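PDB 4TKD: crossover junction endodeoxyribonuclease Hjc from Sulfolobus solfataricus, which cuts four-way DNA (Holliday) junctions with paired nicks in opposing strands during recombination, acting as a magnesium-dependent, structure-specific endonuclease. Local coordinates for residues P41-L46 with I54-R59. Numbering follows the deposited sequence.
Sequences PDIIAL and IEMKSR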
loop_
_atom_site.group_PDB
_atom_site.type_symbol
_atom_site.label_atom_id
_atom_site.label_comp_id
_atom_site.label_asym_id
_atom_site.label_seq_id
_atom_site.Cartn_x
_atom_site.Cartn_y
_atom_site.Cartn_z
ATOM N N PRO C 41 2.052 14.914 -10.459
ATOM C CA PRO C 41 1.740 15.551 -9.152
ATOM C C PRO C 41 2.506 16.871 -8.928
ATOM O O PRO C 41 3.660 16.999 -9.360
ATOM C CB PRO C 41 2.142 14.476 -8.136
ATOM C CG PRO C 41 2.102 13.185 -8.916
ATOM C CD PRO C 41 2.579 13.546 -10.277
ATOM N N ASP C 42 1.842 17.869 -8.298
ATOM C CA ASP C 42 2.376 19.213 -8.004
ATOM C C ASP C 42 3.672 19.186 -7.266
ATOM O O ASP C 42 4.548 19.998 -7.558
ATOM C CB ASP C 42 1.359 20.081 -7.231
ATOM C CG ASP C 42 0.125 20.394 -8.049
ATOM O OD1 ASP C 42 0.275 20.784 -9.226
ATOM O OD2 ASP C 42 -0.989 20.248 -7.515
ATOM N N ILE C 43 3.798 18.263 -6.304
ATOM C CA ILE C 43 4.990 18.130 -5.485
ATOM C C ILE C 43 5.403 16.681 -5.449
ATOM O O ILE C 43 4.577 15.794 -5.172
ATOM C CB ILE C 43 4.758 18.667 -4.046
ATOM C CG1 ILE C 43 4.332 20.159 -4.023
ATOM C CG2 ILE C 43 5.995 18.426 -3.155
ATOM C CD1 ILE C 43 3.707 20.631 -2.669
ATOM N N ILE C 44 6.693 16.451 -5.719
ATOM C CA ILE C 44 7.295 15.141 -5.633
ATOM C C ILE C 44 8.401 15.288 -4.610
ATOM O O ILE C 44 9.299 16.107 -4.789
ATOM C CB ILE C 44 7.806 14.608 -6.998
ATOM C CG1 ILE C 44 6.640 14.384 -7.953
ATOM C CG2 ILE C 44 8.605 13.308 -6.823
ATOM C CD1 ILE C 44 7.040 14.403 -9.411
ATOM N N ALA C 45 8.302 14.543 -3.515
ATOM C CA ALA C 45 9.299 14.593 -2.456
ATOM C C ALA C 45 9.909 13.218 -2.284
ATOM O O ALA C 45 9.197 12.222 -2.216
ATOM C CB ALA C 45 8.675 15.077 -1.159
ATOM N N LEU C 46 11.230 13.168 -2.273
ATOM C CA LEU C 46 11.960 11.911 -2.196
ATOM C C LEU C 46 12.963 11.916 -1.055
ATOM O O LEU C 46 13.676 12.905 -0.861
ATOM C CB LEU C 46 12.711 11.641 -3.516
ATOM C CG LEU C 46 11.995 11.934 -4.833
ATOM C CD1 LEU C 46 13.015 12.015 -6.004
ATOM C CD2 LEU C 46 10.842 10.918 -5.086
ATOM N N ILE C 54 2.220 14.914 -3.854
ATOM C CA ILE C 54 1.159 15.794 -3.364
ATOM C C ILE C 54 0.508 16.574 -4.493
ATOM O O ILE C 54 1.199 17.262 -5.243
ATOM C CB ILE C 54 1.728 16.730 -2.236
ATOM C CG1 ILE C 54 2.270 15.912 -1.035
ATOM C CG2 ILE C 54 0.675 17.741 -1.758
ATOM C CD1 ILE C 54 3.365 16.583 -0.259
ATOM N N GLU C 55 -0.823 16.482 -4.595
ATOM C CA GLU C 55 -1.624 17.238 -5.550
ATOM C C GLU C 55 -2.341 18.351 -4.778
ATOM O O GLU C 55 -3.088 18.060 -3.839
ATOM C CB GLU C 55 -2.624 16.338 -6.312
ATOM C CG GLU C 55 -3.250 17.019 -7.531
ATOM C CD GLU C 55 -2.356 17.318 -8.717
ATOM O OE1 GLU C 55 -1.130 17.064 -8.657
ATOM O OE2 GLU C 55 -2.895 17.797 -9.734
ATOM N N MET C 56 -2.056 19.620 -5.123
ATOM C CA MET C 56 -2.638 20.784 -4.454
ATOM C C MET C 56 -4.023 21.021 -4.967
ATOM O O MET C 56 -4.230 21.042 -6.190
ATOM C CB MET C 56 -1.804 22.055 -4.679
ATOM C CG MET C 56 -0.405 22.038 -4.072
ATOM S SD MET C 56 -0.306 21.544 -2.325
ATOM C CE MET C 56 -1.276 22.847 -1.528
ATOM N N LYS C 57 -4.978 21.209 -4.059
ATOM C CA LYS C 57 -6.361 21.483 -4.440
ATOM C C LYS C 57 -7.056 22.357 -3.402
ATOM O O LYS C 57 -6.838 22.175 -2.209
ATOM C CB LYS C 57 -7.148 20.178 -4.674
ATOM C CG LYS C 57 -6.957 19.530 -6.047
ATOM C CD LYS C 57 -7.557 20.355 -7.181
ATOM C CE LYS C 57 -7.064 19.912 -8.528
ATOM N NZ LYS C 57 -5.659 20.332 -8.785
ATOM N N SER C 58 -7.897 23.297 -3.861
ATOM C CA SER C 58 -8.641 24.208 -2.987
ATOM C C SER C 58 -9.987 23.642 -2.515
ATOM O O SER C 58 -10.603 22.833 -3.225
ATOM C CB SER C 58 -8.840 25.558 -3.669
ATOM O OG SER C 58 -9.612 25.426 -4.850
ATOM N N ARG C 59 -10.422 24.063 -1.301
ATOM C CA ARG C 59 -11.711 23.716 -0.689
ATOM C C ARG C 59 -12.762 24.684 -1.250
ATOM O O ARG C 59 -12.626 25.901 -1.096
ATOM C CB ARG C 59 -11.645 23.828 0.842
ATOM C CG ARG C 59 -11.342 22.516 1.523
ATOM C CD ARG C 59 -12.427 22.113 2.503
ATOM N NE ARG C 59 -12.025 20.947 3.292
ATOM C CZ ARG C 59 -12.364 19.692 3.014
ATOM N NH1 ARG C 59 -13.140 19.420 1.971
ATOM N NH2 ARG C 59 -11.934 18.698 3.782
#
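The probable active site of this PD-(D/E)XK fold sits at the open end of the β-hairpin of strands 43-47 and 50-58, where P41-D42 leads into the first strand beside E55-M56-K57 of the second. I43 and I54 form a hydrogen-bonded pair: I54 N reaches I43 O at 2.8 Å, and I43 N returns to I54 O. D42 and I43 both lie opposite I54, a classic β-bulge; D42 N is close to I54 O but badly angled for it, and bonds instead to E55 OE1 at 3.1 Å, meeting that oxygen nearly along its C-O axis. E55 delivers this oxygen by running CG anti to its own backbone N (chi1 -167°) and then bending at chi2, which brings its carboxylate beside P41 CA and D42. In return, the D42 carboxylate takes M56 N on the anti lone pair of OD2, at 2.7 Å. Aspartate's short chain keeps its carboxylate near its own backbone, right for an amide of the adjacent strand, while glutamate's extra methylene lets it fold back to the bulge.

The two carboxylate planes are only 8° apart, with D42 OD2 and E55 OE1, both acceptors, 3.4 Å from each other without a hydrogen bond; both residues, with nearby E12, are inferred magnesium ligands, and this geometry is consistent with a metal site. K57, the predicted transition-state stabiliser, bonds through NZ to M56 O at 3.0 Å and makes a long salt bridge to E55 OE2, which places its amine by the acids. On the sheet face turned to helix 10-21, branched I43 and I54 pack CB to CB at 4.0 Å, and the unbranched M56 chain bends at chi2 and chi3, bringing SD against I43 CD1; I43 and M56 both touch I15 of that helix. P41-D42 followed across the hairpin by E55-M56-K57 matches the PD...(D/E)XK signature of this nuclease superfamily, to which the archaeal Hjc resolvases belong.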